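Local atomic coordinates of possible translation initiation inhibitor (Rhodopseudomonas palustris, PDB entry 3LME), a protein that is of unknown function but belongs to the YjgF-like family, small alpha/beta proteins, and is assembled here as a trimer. Residues Asp72-Thr77 and Asp123-Ala128; Arg53-Asn58 and Asp118-Asp123; Thr81-Tyr86 and Arg106-Val111; Gly47-Ile52 and Val90-Lys95; Asp10-Pro15 and Leu60-Ala65. The protein carries 1 engineered substitution. One frame throughout, in Å; residues are numbered along the deposited sequence.

Contact 1: residues Asp72-Thr77 and Asp123-Ala128; sequences DAVRLT and DGTFYA
Val-74 N donates a hydrogen bond of 2.8 Å to Thr-125 O, and Arg-75 N makes a weak one of 3.3 Å to the same oxygen. Two successive residues thus face a single one, and the register slips by one position. Beyond this step the ladder is regular: Thr-125 N bonds to Arg-75 O at 3.1 Å, and Thr-77 N to Asp-123 O at 2.9 Å.

The dense side is the face carrying Ala-73, Leu-76 and Phe-126. Phe-126 keeps CG beside its backbone N (chi1 -61°), which brings CE2 to 3.9 Å from Ala-73 CB. The small methyl suits the bulky ring, Gly-124 offers it no side chain to avoid, and Leu-60 and Ala-63 of helix 48-64 pack against it.

Asp-72, itself partly exposed, marks the more open end. Its backbone O still accepts from Tyr-127 N at 2.8 Å, but its carboxylate merely brushes Ala-128, with OD2 3.6 Å from CB, and is bonded to Thr-69 instead. On the other face the long Arg-75 leaves the pair for Thr-125 of the second subunit. The pattern is a classic beta bulge in an antiparallel strand pair within the mixed sheet of a YjgF-like trimer.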
# COMPACT_ATOMS: atom_id res chain seq x y z
N ASP A 72 4.81 12.40 12.06
CA ASP A 72 5.75 11.65 11.24
C ASP A 72 5.08 10.79 10.18
O ASP A 72 5.79 10.02 9.53
CB ASP A 72 6.63 10.75 12.13
CG ASP A 72 7.42 11.55 13.17
OD1 ASP A 72 7.62 12.74 12.94
OD2 ASP A 72 7.84 10.99 14.22
N ALA A 73 3.76 10.88 9.99
CA ALA A 73 3.07 9.98 9.04
C ALA A 73 3.36 10.36 7.60
O ALA A 73 3.11 11.48 7.21
CB ALA A 73 1.61 9.98 9.26
N VAL A 74 3.91 9.45 6.80
CA VAL A 74 4.10 9.74 5.36
C VAL A 74 3.05 9.10 4.48
O VAL A 74 2.89 9.52 3.35
CB VAL A 74 5.50 9.40 4.83
CG1 VAL A 74 6.56 10.21 5.55
CG2 VAL A 74 5.78 7.94 4.98
N ARG A 75 2.34 8.09 4.98
CA ARG A 75 1.21 7.56 4.21
C ARG A 75 0.21 6.84 5.07
O ARG A 75 0.59 6.02 5.91
CB ARG A 75 1.67 6.60 3.09
CG ARG A 75 0.53 6.18 2.17
CD ARG A 75 0.92 4.97 1.30
NE ARG A 75 1.96 5.31 0.34
CZ ARG A 75 1.78 6.15 -0.68
NH1 ARG A 75 2.80 6.43 -1.50
NH2 ARG A 75 0.60 6.71 -0.88
N LEU A 76 -1.06 7.11 4.82
CA LEU A 76 -2.14 6.40 5.47
C LEU A 76 -3.01 5.77 4.40
O LEU A 76 -3.47 6.46 3.49
CB LEU A 76 -2.97 7.37 6.30
CG LEU A 76 -2.28 8.10 7.47
CD1 LEU A 76 -3.27 8.97 8.18
CD2 LEU A 76 -1.71 7.09 8.44
N THR A 77 -3.23 4.46 4.46
CA THR A 77 -4.16 3.82 3.54
C THR A 77 -5.34 3.29 4.35
O THR A 77 -5.21 2.33 5.10
CB THR A 77 -3.48 2.72 2.66
OG1 THR A 77 -2.18 3.18 2.23
CG2 THR A 77 -4.33 2.40 1.43
N ASP A 123 -3.48 1.31 7.27
CA ASP A 123 -2.04 1.08 7.11
C ASP A 123 -1.26 2.38 7.24
O ASP A 123 -1.50 3.32 6.49
CB ASP A 123 -1.72 0.53 5.74
CG ASP A 123 -2.09 -0.91 5.60
OD1 ASP A 123 -2.50 -1.51 6.63
OD2 ASP A 123 -1.97 -1.43 4.46
N GLY A 124 -0.32 2.42 8.18
CA GLY A 124 0.40 3.64 8.46
C GLY A 124 1.86 3.40 8.27
O GLY A 124 2.36 2.36 8.67
N THR A 125 2.52 4.38 7.65
CA THR A 125 3.97 4.40 7.42
C THR A 125 4.52 5.74 7.89
O THR A 125 3.99 6.80 7.56
CB THR A 125 4.27 4.18 5.93
OG1 THR A 125 3.56 3.02 5.50
CG2 THR A 125 5.76 4.00 5.67
N PHE A 126 5.57 5.70 8.71
CA PHE A 126 6.08 6.89 9.37
C PHE A 126 7.57 7.08 9.08
O PHE A 126 8.32 6.11 8.87
CB PHE A 126 5.85 6.80 10.88
CG PHE A 126 4.40 6.70 11.29
CD1 PHE A 126 3.68 5.51 11.12
CD2 PHE A 126 3.77 7.76 11.91
CE1 PHE A 126 2.35 5.42 11.51
CE2 PHE A 126 2.45 7.67 12.31
CZ PHE A 126 1.73 6.51 12.11
N TYR A 127 7.99 8.35 9.07
CA TYR A 127 9.40 8.71 8.91
C TYR A 127 9.79 9.38 10.18
O TYR A 127 9.29 10.47 10.46
CB TYR A 127 9.54 9.75 7.83
CG TYR A 127 10.94 10.22 7.57
CD1 TYR A 127 11.96 9.32 7.26
CD2 TYR A 127 11.24 11.58 7.58
CE1 TYR A 127 13.26 9.76 6.98
CE2 TYR A 127 12.52 12.04 7.30
CZ TYR A 127 13.53 11.11 7.01
OH TYR A 127 14.81 11.56 6.75
N ALA A 128 10.68 8.75 10.95
CA ALA A 128 11.06 9.27 12.24
C ALA A 128 12.56 9.13 12.50
O ALA A 128 12.96 8.29 13.32
CB ALA A 128 10.28 8.54 13.31

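Contact 2: residues Arg53-Asn58 and Asp118-Asp123; sequences RRMFDN and DIAEID
Met-55 lies obliquely across Ile-122, its CG 3.4 Å from Ile-122 CG2, while its sulfur passes on to Ala-120. Two successive anti torsions (chi1 175°) carry the methionine straight out from the helix to the strand and set SD 3.6 Å from Ala-120 CB. The bend comes only at the last torsion, about the CG-SD bond, and turns the terminal CE to 4.1 Å from Ile-122 CB. A flexible, unbranched thioether can follow the strand in this way, and the small alanine lets the sulfur come close to the backbone, with SD 3.4 Å from Ala-120 O.

Phe-56 meets the other branch of the same isoleucine. Ile-122 has CG1 anti to its backbone N (chi1 -175°), which sends CD1 out to Phe-56 CE1 at 3.5 Å. The two side chains cross at about a right angle, the methyl approaching the CE1-CZ part of the ring obliquely. Ile-122 therefore serves two partners with its two branches, CG2 for the methionine and CD1 for the phenylalanine. The side chains meet through apolar groups, as befits a buried helix-sheet interface, and the sulfur alone also lies against the strand's backbone.

The segments run nearly parallel, the axes of 53-58 and 120-123 lying 26° apart and 8.8 Å at closest approach. Val-78 of strand 73-80 touches both Met-55 and Ile-122, Met-34 of strand 28-35 touches Ile-122, and Val-93 and Ile-97 of helix 83-98 close over Phe-56.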
# COMPACT_ATOMS: atom_id res chain seq x y z
N ARG A 53 -11.85 6.11 15.74
CA ARG A 53 -10.90 6.76 16.66
C ARG A 53 -9.96 5.70 17.26
O ARG A 53 -8.73 5.88 17.30
CB ARG A 53 -11.61 7.60 17.75
CG ARG A 53 -10.69 8.25 18.81
CD ARG A 53 -9.52 9.05 18.17
NE ARG A 53 -8.57 9.73 19.09
CZ ARG A 53 -8.71 10.97 19.56
NH1 ARG A 53 -9.79 11.67 19.24
NH2 ARG A 53 -7.79 11.52 20.35
N ARG A 54 -10.53 4.58 17.66
CA ARG A 54 -9.76 3.52 18.27
C ARG A 54 -8.80 2.85 17.30
O ARG A 54 -7.72 2.40 17.70
CB ARG A 54 -10.68 2.48 18.89
CG ARG A 54 -9.98 1.45 19.78
CD ARG A 54 -9.41 2.16 20.95
NE ARG A 54 -9.27 1.24 22.06
CZ ARG A 54 -10.12 1.15 23.09
NH1 ARG A 54 -11.19 1.93 23.15
NH2 ARG A 54 -9.88 0.26 24.04
N MET A 55 -9.19 2.75 16.03
CA MET A 55 -8.30 2.26 14.98
C MET A 55 -7.10 3.20 14.87
O MET A 55 -5.94 2.74 14.87
CB MET A 55 -9.06 2.17 13.66
CG MET A 55 -8.22 1.80 12.43
SD MET A 55 -9.27 1.81 10.96
CE MET A 55 -9.50 3.59 10.74
N PHE A 56 -7.36 4.51 14.82
CA PHE A 56 -6.26 5.47 14.79
C PHE A 56 -5.35 5.43 16.04
O PHE A 56 -4.12 5.41 15.90
CB PHE A 56 -6.79 6.86 14.56
CG PHE A 56 -7.05 7.17 13.14
CD1 PHE A 56 -6.03 7.54 12.30
CD2 PHE A 56 -8.34 7.09 12.63
CE1 PHE A 56 -6.28 7.85 10.98
CE2 PHE A 56 -8.61 7.39 11.27
CZ PHE A 56 -7.59 7.76 10.45
N ASP A 57 -5.96 5.39 17.23
CA ASP A 57 -5.20 5.28 18.47
C ASP A 57 -4.35 3.99 18.48
O ASP A 57 -3.16 4.04 18.84
CB ASP A 57 -6.12 5.32 19.68
CG ASP A 57 -6.80 6.70 19.92
OD1 ASP A 57 -6.38 7.75 19.36
OD2 ASP A 57 -7.77 6.72 20.71
N ASN A 58 -4.91 2.84 18.11
CA ASN A 58 -4.09 1.65 18.07
C ASN A 58 -2.87 1.84 17.17
O ASN A 58 -1.76 1.45 17.55
CB ASN A 58 -4.86 0.44 17.59
CG ASN A 58 -5.80 -0.12 18.61
OD1 ASN A 58 -6.75 -0.81 18.28
ND2 ASN A 58 -5.53 0.15 19.86
N ASP A 118 -14.94 -6.13 10.52
CA ASP A 118 -14.80 -4.73 10.93
C ASP A 118 -15.19 -3.76 9.80
O ASP A 118 -15.26 -4.15 8.63
CB ASP A 118 -13.37 -4.46 11.42
CG ASP A 118 -13.29 -3.38 12.52
OD1 ASP A 118 -13.87 -2.27 12.36
OD2 ASP A 118 -12.65 -3.65 13.56
N ILE A 119 -15.43 -2.50 10.17
CA ILE A 119 -15.78 -1.48 9.19
C ILE A 119 -14.60 -0.69 8.60
O ILE A 119 -14.78 0.05 7.65
CB ILE A 119 -16.80 -0.49 9.76
CG1 ILE A 119 -16.14 0.46 10.78
CG2 ILE A 119 -17.97 -1.24 10.34
CD1 ILE A 119 -17.09 1.51 11.31
N ALA A 120 -13.41 -0.83 9.15
CA ALA A 120 -12.29 -0.02 8.73
C ALA A 120 -10.99 -0.62 9.23
O ALA A 120 -10.90 -1.08 10.36
CB ALA A 120 -12.43 1.41 9.23
N GLU A 121 -9.98 -0.60 8.36
CA GLU A 121 -8.65 -1.02 8.74
C GLU A 121 -7.69 -0.01 8.13
O GLU A 121 -7.99 0.56 7.08
CB GLU A 121 -8.41 -2.42 8.20
CG GLU A 121 -7.13 -3.07 8.65
CD GLU A 121 -7.14 -4.56 8.40
OE1 GLU A 121 -6.06 -5.19 8.49
OE2 GLU A 121 -8.22 -5.13 8.12
N ILE A 122 -6.55 0.23 8.78
CA ILE A 122 -5.65 1.29 8.32
C ILE A 122 -4.22 0.83 8.26
O ILE A 122 -3.82 0.04 9.08
CB ILE A 122 -5.80 2.62 9.14
CG1 ILE A 122 -4.94 3.75 8.55
CG2 ILE A 122 -5.42 2.43 10.62
CD1 ILE A 122 -5.36 5.14 8.98
N ASP A 123 -3.48 1.31 7.27
CA ASP A 123 -2.04 1.08 7.11
C ASP A 123 -1.26 2.38 7.24
O ASP A 123 -1.50 3.32 6.49
CB ASP A 123 -1.72 0.53 5.74
CG ASP A 123 -2.09 -0.91 5.60
OD1 ASP A 123 -2.50 -1.51 6.63
OD2 ASP A 123 -1.97 -1.43 4.46

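Contact 3: residues Thr81-Tyr86 and Arg106-Val111; sequences TDVAKY and RTVLQV. With SO4 (sulfate ion), chain N.
Gln-110 OE1 accepts a hydrogen bond of 3.1 Å from Val-83 N, the one polar bond between the two segments. With CG anti to the backbone N (chi1 -164°) and the chain extended beyond it, the glutamine spans the gap and crosses Val-83 at about a right angle. The donor stands 32° out of the amide carbonyl plane. A long amide suits this place because Val-83 N lies in the first helical turn, where no earlier carbonyl of the helix serves it. Asp-82, the N-cap, adds a weak capping bond from Lys-85 N to its OD1, 3.3 Å long.

Apolar contact is lighter. Val-83 CG2 meets Val-108 CG1 at 3.9 Å, the two valines crossing obliquely. The other methyl, Val-108 CG2, packs 3.8 Å above the guanidinium plane of Arg-106, offset toward the rim.

Hydrogen bonds and a salt bridge gather round a sulfate ion, probably from the crystallisation liquor. Val-108 N donates to its O1, Arg-106 forms a salt bridge to it, and His-35 of the second subunit bonds to it as well. These segments belong to a beta-alpha-beta crossover, in which helix 83-98 links the parallel neighbours 73-80 and 106-110 beside a subunit interface.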
# COMPACT_ATOMS: atom_id res chain seq x y z
N THR A 81 -15.58 -0.07 4.58
CA THR A 81 -16.57 -1.01 4.16
C THR A 81 -17.69 -0.32 3.39
O THR A 81 -18.42 -0.97 2.62
CB THR A 81 -17.03 -1.79 5.40
OG1 THR A 81 -16.55 -3.12 5.27
CG2 THR A 81 -18.57 -1.77 5.62
N ASP A 82 -17.79 1.00 3.60
CA ASP A 82 -18.77 1.86 2.95
C ASP A 82 -18.16 3.26 2.90
O ASP A 82 -18.31 4.05 3.81
CB ASP A 82 -20.10 1.82 3.73
CG ASP A 82 -21.23 2.65 3.07
OD1 ASP A 82 -21.02 3.38 2.07
OD2 ASP A 82 -22.37 2.56 3.59
N VAL A 83 -17.45 3.57 1.84
CA VAL A 83 -16.81 4.87 1.70
C VAL A 83 -17.83 6.01 1.85
O VAL A 83 -17.58 6.98 2.55
CB VAL A 83 -15.93 4.96 0.41
CG1 VAL A 83 -16.78 5.06 -0.86
CG2 VAL A 83 -14.95 6.10 0.50
N ALA A 84 -18.98 5.90 1.22
CA ALA A 84 -19.99 6.94 1.35
C ALA A 84 -20.28 7.23 2.84
O ALA A 84 -20.46 8.38 3.23
CB ALA A 84 -21.26 6.57 0.60
N LYS A 85 -20.31 6.18 3.66
CA LYS A 85 -20.71 6.31 5.05
C LYS A 85 -19.59 6.75 5.99
O LYS A 85 -19.80 7.58 6.87
CB LYS A 85 -21.31 4.98 5.55
CG LYS A 85 -21.98 5.07 6.95
CD LYS A 85 -23.02 3.99 7.19
CE LYS A 85 -23.16 3.72 8.69
NZ LYS A 85 -24.10 2.59 9.00
N TYR A 86 -18.40 6.18 5.81
CA TYR A 86 -17.31 6.37 6.76
C TYR A 86 -16.25 7.40 6.39
O TYR A 86 -15.47 7.83 7.24
CB TYR A 86 -16.66 5.04 7.08
CG TYR A 86 -17.67 4.03 7.55
CD1 TYR A 86 -18.43 4.27 8.69
CD2 TYR A 86 -17.87 2.86 6.85
CE1 TYR A 86 -19.36 3.35 9.12
CE2 TYR A 86 -18.80 1.94 7.26
CZ TYR A 86 -19.54 2.19 8.39
OH TYR A 86 -20.47 1.26 8.80
N ARG A 106 -2.84 10.51 2.02
CA ARG A 106 -3.86 9.58 2.45
C ARG A 106 -4.59 9.00 1.26
O ARG A 106 -4.83 9.69 0.30
CB ARG A 106 -4.86 10.35 3.34
CG ARG A 106 -6.14 9.63 3.62
CD ARG A 106 -7.10 10.48 4.39
NE ARG A 106 -8.10 11.14 3.57
CZ ARG A 106 -9.21 11.66 4.06
NH1 ARG A 106 -10.09 12.26 3.27
NH2 ARG A 106 -9.45 11.57 5.37
N THR A 107 -4.98 7.74 1.35
CA THR A 107 -5.85 7.16 0.35
C THR A 107 -6.97 6.34 1.03
O THR A 107 -6.67 5.52 1.87
CB THR A 107 -5.03 6.38 -0.72
OG1 THR A 107 -5.90 5.55 -1.48
CG2 THR A 107 -3.97 5.51 -0.08
N VAL A 108 -8.23 6.62 0.69
CA VAL A 108 -9.41 5.94 1.27
C VAL A 108 -10.16 5.09 0.23
O VAL A 108 -10.75 5.63 -0.70
CB VAL A 108 -10.44 6.96 1.93
CG1 VAL A 108 -11.64 6.25 2.49
CG2 VAL A 108 -9.80 7.82 3.04
N LEU A 109 -10.15 3.77 0.37
CA LEU A 109 -10.89 2.91 -0.60
C LEU A 109 -11.96 2.09 0.07
O LEU A 109 -11.83 1.74 1.24
CB LEU A 109 -9.96 1.93 -1.31
CG LEU A 109 -8.52 2.38 -1.40
CD1 LEU A 109 -7.67 1.21 -1.05
CD2 LEU A 109 -8.19 2.92 -2.76
N GLN A 110 -13.02 1.79 -0.67
CA GLN A 110 -14.02 0.83 -0.22
C GLN A 110 -13.54 -0.57 -0.54
O GLN A 110 -12.85 -0.79 -1.53
CB GLN A 110 -15.37 1.09 -0.85
CG GLN A 110 -16.51 0.39 -0.17
CD GLN A 110 -17.85 0.80 -0.77
OE1 GLN A 110 -18.22 1.98 -0.74
NE2 GLN A 110 -18.56 -0.17 -1.36
N VAL A 111 -13.94 -1.53 0.27
CA VAL A 111 -13.44 -2.88 0.13
C VAL A 111 -14.56 -3.80 0.64
O VAL A 111 -15.41 -3.34 1.38
CB VAL A 111 -12.08 -2.96 0.88
CG1 VAL A 111 -12.16 -3.76 2.15
CG2 VAL A 111 -11.00 -3.45 -0.04
S SO4 N . -9.57 9.48 -1.38
O1 SO4 N . -9.00 8.15 -1.27
O2 SO4 N . -8.52 10.50 -1.15
O3 SO4 N . -10.19 9.66 -2.69
O4 SO4 N . -10.63 9.65 -0.38

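Contact 4: residues Gly47-Ile52 and Val90-Lys95; sequences GDEARI and VNKVQK
Glu-49 OE2 accepts a hydrogen bond from Lys-92 NZ at 3.1 Å, as part of a salt bridge between two helices. The glutamate holds CG anti to its backbone N (chi1 178°) and continues extended, which carries the carboxylate over to the second helix. Lys-92 bends along its chain to meet it, and the ammonium comes from above the carboxylate plane, 56° out of it. The same NZ has a stronger partner in Asp-96 OD2, so two carboxylates share one lysine. Both ends of the bridge are exposed, where long, flexible charged side chains are at home and solvent probably weakens the attraction.

Below the bridge the surface is apolar. Ile-52 CG2 lies 3.7 Å from Val-93 CG2, the side chains crossing obliquely, and Ile-52 CD1 reaches Val-90 CG2 at 4.2 Å. The stem of Glu-49 joins in, its CG 4.0 Å from Val-93 CG2. This is the helix pair of the YjgF-like fold: the axes of 48-52 and 90-95 come within 9.7 Å and cross at -58°, and beta-branched Ile-52, Val-90 and Val-93 give short, stiff apolar surfaces where the helices meet.

Gly-47, the N-cap, opens its helix by giving its O to Arg-51 N at 2.8 Å; its positive phi favours glycine. Several other polar groups are satisfied elsewhere. Arg-51 NE forms a salt bridge with Asp-118. On helix 83-98, Asn-91 OD1 and Gln-94 OE1 both accept from Arg-106 NH2, which ties this helix to the start of strand 106-110.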
# COMPACT_ATOMS: atom_id res chain seq x y z
N GLY A 47 -19.85 1.70 18.31
CA GLY A 47 -19.98 3.06 17.80
C GLY A 47 -19.08 3.31 16.61
O GLY A 47 -17.87 3.08 16.67
N ASP A 48 -19.68 3.78 15.52
CA ASP A 48 -18.97 4.15 14.32
C ASP A 48 -17.70 4.95 14.62
O ASP A 48 -16.61 4.58 14.21
CB ASP A 48 -19.86 5.02 13.46
CG ASP A 48 -20.86 4.23 12.62
OD1 ASP A 48 -20.85 2.98 12.69
OD2 ASP A 48 -21.66 4.88 11.89
N GLU A 49 -17.86 6.07 15.30
CA GLU A 49 -16.76 6.99 15.51
C GLU A 49 -15.75 6.48 16.57
O GLU A 49 -14.54 6.63 16.43
CB GLU A 49 -17.36 8.33 15.86
CG GLU A 49 -16.39 9.42 16.16
CD GLU A 49 -17.11 10.73 16.38
OE1 GLU A 49 -18.12 10.96 15.65
OE2 GLU A 49 -16.67 11.52 17.26
N ALA A 50 -16.27 5.86 17.63
CA ALA A 50 -15.43 5.24 18.63
C ALA A 50 -14.57 4.21 17.95
O ALA A 50 -13.40 4.09 18.28
CB ALA A 50 -16.29 4.61 19.71
N ARG A 51 -15.13 3.48 16.98
CA ARG A 51 -14.40 2.41 16.28
C ARG A 51 -13.22 2.93 15.49
O ARG A 51 -12.12 2.41 15.58
CB ARG A 51 -15.32 1.70 15.33
CG ARG A 51 -14.77 0.42 14.82
CD ARG A 51 -15.06 -0.73 15.77
NE ARG A 51 -15.47 -1.88 14.99
CZ ARG A 51 -16.74 -2.25 14.81
NH1 ARG A 51 -17.02 -3.31 14.05
NH2 ARG A 51 -17.73 -1.58 15.41
N ILE A 52 -13.47 3.97 14.72
CA ILE A 52 -12.46 4.58 13.91
C ILE A 52 -11.42 5.32 14.73
O ILE A 52 -10.20 5.18 14.46
CB ILE A 52 -13.10 5.48 12.86
CG1 ILE A 52 -13.61 4.61 11.71
CG2 ILE A 52 -12.08 6.49 12.34
CD1 ILE A 52 -14.68 5.25 10.92
N VAL A 90 -13.97 9.26 9.18
CA VAL A 90 -12.51 9.36 9.09
C VAL A 90 -12.05 10.83 9.05
O VAL A 90 -11.10 11.24 9.72
CB VAL A 90 -11.98 8.57 7.85
CG1 VAL A 90 -10.50 8.76 7.66
CG2 VAL A 90 -12.30 7.11 7.98
N ASN A 91 -12.75 11.64 8.27
CA ASN A 91 -12.49 13.06 8.27
C ASN A 91 -12.60 13.64 9.68
O ASN A 91 -11.63 14.22 10.20
CB ASN A 91 -13.39 13.79 7.28
CG ASN A 91 -13.06 13.44 5.84
OD1 ASN A 91 -11.99 12.90 5.52
ND2 ASN A 91 -13.98 13.75 4.96
N LYS A 92 -13.75 13.43 10.31
CA LYS A 92 -14.01 13.96 11.63
C LYS A 92 -12.93 13.48 12.64
O LYS A 92 -12.39 14.27 13.43
CB LYS A 92 -15.43 13.55 12.03
CG LYS A 92 -15.74 13.58 13.48
CD LYS A 92 -16.51 14.84 13.89
CE LYS A 92 -16.09 15.28 15.32
NZ LYS A 92 -15.49 14.19 16.21
N VAL A 93 -12.60 12.20 12.61
CA VAL A 93 -11.61 11.70 13.55
C VAL A 93 -10.23 12.30 13.32
O VAL A 93 -9.50 12.58 14.28
CB VAL A 93 -11.56 10.19 13.57
CG1 VAL A 93 -10.35 9.72 14.35
CG2 VAL A 93 -12.88 9.63 14.20
N GLN A 94 -9.88 12.50 12.05
CA GLN A 94 -8.62 13.12 11.73
C GLN A 94 -8.60 14.60 12.14
O GLN A 94 -7.57 15.08 12.60
CB GLN A 94 -8.25 12.92 10.26
CG GLN A 94 -7.65 11.58 9.95
CD GLN A 94 -6.99 11.55 8.59
OE1 GLN A 94 -7.66 11.44 7.56
NE2 GLN A 94 -5.67 11.64 8.57
N LYS A 95 -9.71 15.33 12.01
CA LYS A 95 -9.76 16.69 12.56
C LYS A 95 -9.49 16.68 14.07
O LYS A 95 -8.85 17.58 14.61
CB LYS A 95 -11.09 17.39 12.29
CG LYS A 95 -11.08 18.23 11.01
CD LYS A 95 -12.45 18.80 10.71
CE LYS A 95 -12.66 18.99 9.20
NZ LYS A 95 -12.25 20.37 8.69

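Contact 5: residues Asp10-Pro15 and Leu60-Ala65; sequences DKTITP and LAAAEA
Ala-61 CB lies under the backbone carbonyl of Lys-11, its methyl carbon 3.3 Å from Lys-11 O. A residue this small lets the loop settle directly on the helix. Thr-12 follows, turning its hydroxyl to the same helical turn: OG1 is 3.7 Å from Ala-62 CA and 3.7 Å from Ala-61 O, with Ala-65 CB a little farther off at 4.2 Å. None of these approaches is a hydrogen bond. Ala-61 O is already engaged within the helix, accepting from Ala-65 N at 2.9 Å, and the threonine's contact is one of packing.

What is joined here is the loop between strands 4-5 and 22-25 and the last turns of helix 48-64. The run of alanines suits a helix covered from several directions, and Ala-62 is buried against Ile-31 and Met-34 of strand 28-35. The loop has its own hold on the fold as well, since Thr-12 O accepts from Arg-39 NE and Ile-13 packs on Met-34.

The charged side chains, Lys-11 among them, lie on the exposed side. Lys-11 CB points to the helix, but chi1 of -82° puts CG beside the backbone N and the chain then leads away. Its NZ makes a long ion pair with Asp-10 OD2 at 3.9 Å. Glu-64 OE2, 6.6 Å from Lys-11 NZ, could add at most a weak attraction of opposite charges.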
# COMPACT_ATOMS: atom_id res chain seq x y z
N ASP A 10 2.55 -2.05 26.80
CA ASP A 10 1.27 -2.00 27.54
C ASP A 10 0.34 -0.90 27.02
O ASP A 10 -0.78 -0.74 27.52
CB ASP A 10 1.47 -2.00 29.07
CG ASP A 10 1.96 -0.66 29.63
OD1 ASP A 10 1.91 -0.48 30.87
OD2 ASP A 10 2.40 0.23 28.86
N LYS A 11 0.80 -0.17 26.00
CA LYS A 11 -0.02 0.84 25.29
C LYS A 11 -0.51 0.35 23.89
O LYS A 11 -1.32 1.00 23.24
CB LYS A 11 0.71 2.18 25.19
CG LYS A 11 0.59 3.06 26.44
CD LYS A 11 1.98 3.68 26.85
CE LYS A 11 1.90 4.44 28.19
NZ LYS A 11 3.04 4.10 29.13
N THR A 12 -0.08 -0.86 23.53
CA THR A 12 -0.08 -1.40 22.18
C THR A 12 -0.92 -2.68 22.06
O THR A 12 -1.23 -3.31 23.06
CB THR A 12 1.39 -1.70 21.81
OG1 THR A 12 1.86 -0.73 20.87
CG2 THR A 12 1.59 -3.07 21.26
N ILE A 13 -1.33 -3.00 20.82
CA ILE A 13 -1.96 -4.28 20.45
C ILE A 13 -1.00 -5.42 20.76
O ILE A 13 0.21 -5.22 20.77
CB ILE A 13 -2.36 -4.26 18.92
CG1 ILE A 13 -3.69 -3.57 18.71
CG2 ILE A 13 -2.45 -5.65 18.28
CD1 ILE A 13 -4.86 -4.27 19.35
N THR A 14 -1.51 -6.62 21.02
CA THR A 14 -0.66 -7.79 21.23
C THR A 14 -0.95 -8.80 20.14
O THR A 14 -2.04 -9.38 20.12
CB THR A 14 -0.90 -8.39 22.62
OG1 THR A 14 -0.86 -7.34 23.57
CG2 THR A 14 0.18 -9.42 22.97
N PRO A 15 0.01 -9.01 19.21
CA PRO A 15 -0.24 -9.84 18.03
C PRO A 15 -0.55 -11.26 18.43
O PRO A 15 0.09 -11.80 19.32
CB PRO A 15 1.06 -9.75 17.23
CG PRO A 15 2.05 -9.26 18.15
CD PRO A 15 1.39 -8.50 19.25
N LEU A 60 -1.43 4.62 16.18
CA LEU A 60 -0.51 5.65 16.72
C LEU A 60 0.33 5.17 17.91
O LEU A 60 1.45 5.60 18.08
CB LEU A 60 -1.24 6.97 17.04
CG LEU A 60 -1.64 7.74 15.78
CD1 LEU A 60 -2.67 8.80 16.07
CD2 LEU A 60 -0.43 8.33 14.96
N ALA A 61 -0.24 4.25 18.68
CA ALA A 61 0.46 3.60 19.78
C ALA A 61 1.59 2.71 19.26
O ALA A 61 2.71 2.74 19.75
CB ALA A 61 -0.50 2.80 20.63
N ALA A 62 1.30 1.90 18.26
CA ALA A 62 2.34 1.10 17.68
C ALA A 62 3.42 2.07 17.19
O ALA A 62 4.60 1.85 17.46
CB ALA A 62 1.80 0.24 16.56
N ALA A 63 3.03 3.17 16.55
CA ALA A 63 4.02 4.09 16.00
C ALA A 63 4.88 4.71 17.11
O ALA A 63 6.10 4.70 17.04
CB ALA A 63 3.38 5.14 15.19
N GLU A 64 4.21 5.21 18.14
CA GLU A 64 4.88 5.82 19.27
C GLU A 64 5.82 4.83 20.01
O GLU A 64 6.87 5.23 20.50
CB GLU A 64 3.82 6.48 20.18
CG GLU A 64 4.37 7.32 21.31
CD GLU A 64 4.73 6.47 22.55
OE1 GLU A 64 5.68 6.87 23.28
OE2 GLU A 64 4.07 5.40 22.78
N ALA A 65 5.46 3.55 20.04
CA ALA A 65 6.36 2.50 20.55
C ALA A 65 7.62 2.27 19.69
O ALA A 65 8.55 1.56 20.10
CB ALA A 65 5.60 1.21 20.73

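In the fold
Contacts 1 and 2 form the buried heart of the fold and share strand 120-127, but contact 1 is held mainly by backbone hydrogen bonds whereas contact 2 is packing of helix side chains on the sheet, without hydrogen bonds; Leu-76 CD2 and Ile-122 CD1, 4.2 Å apart, join them. Helix 48-64 runs through contacts 2, 4 and 5. Contact 4, buried within but edged by charge, packs it on helix 83-98, and contact 5 brings a loop to its far end without hydrogen bonds. Contact 3, partly buried and about 24 Å from contact 5 between centres, lies across the chain's centre from it and is the one with a bound anion. Arg-106 binds contact 3 to contact 4.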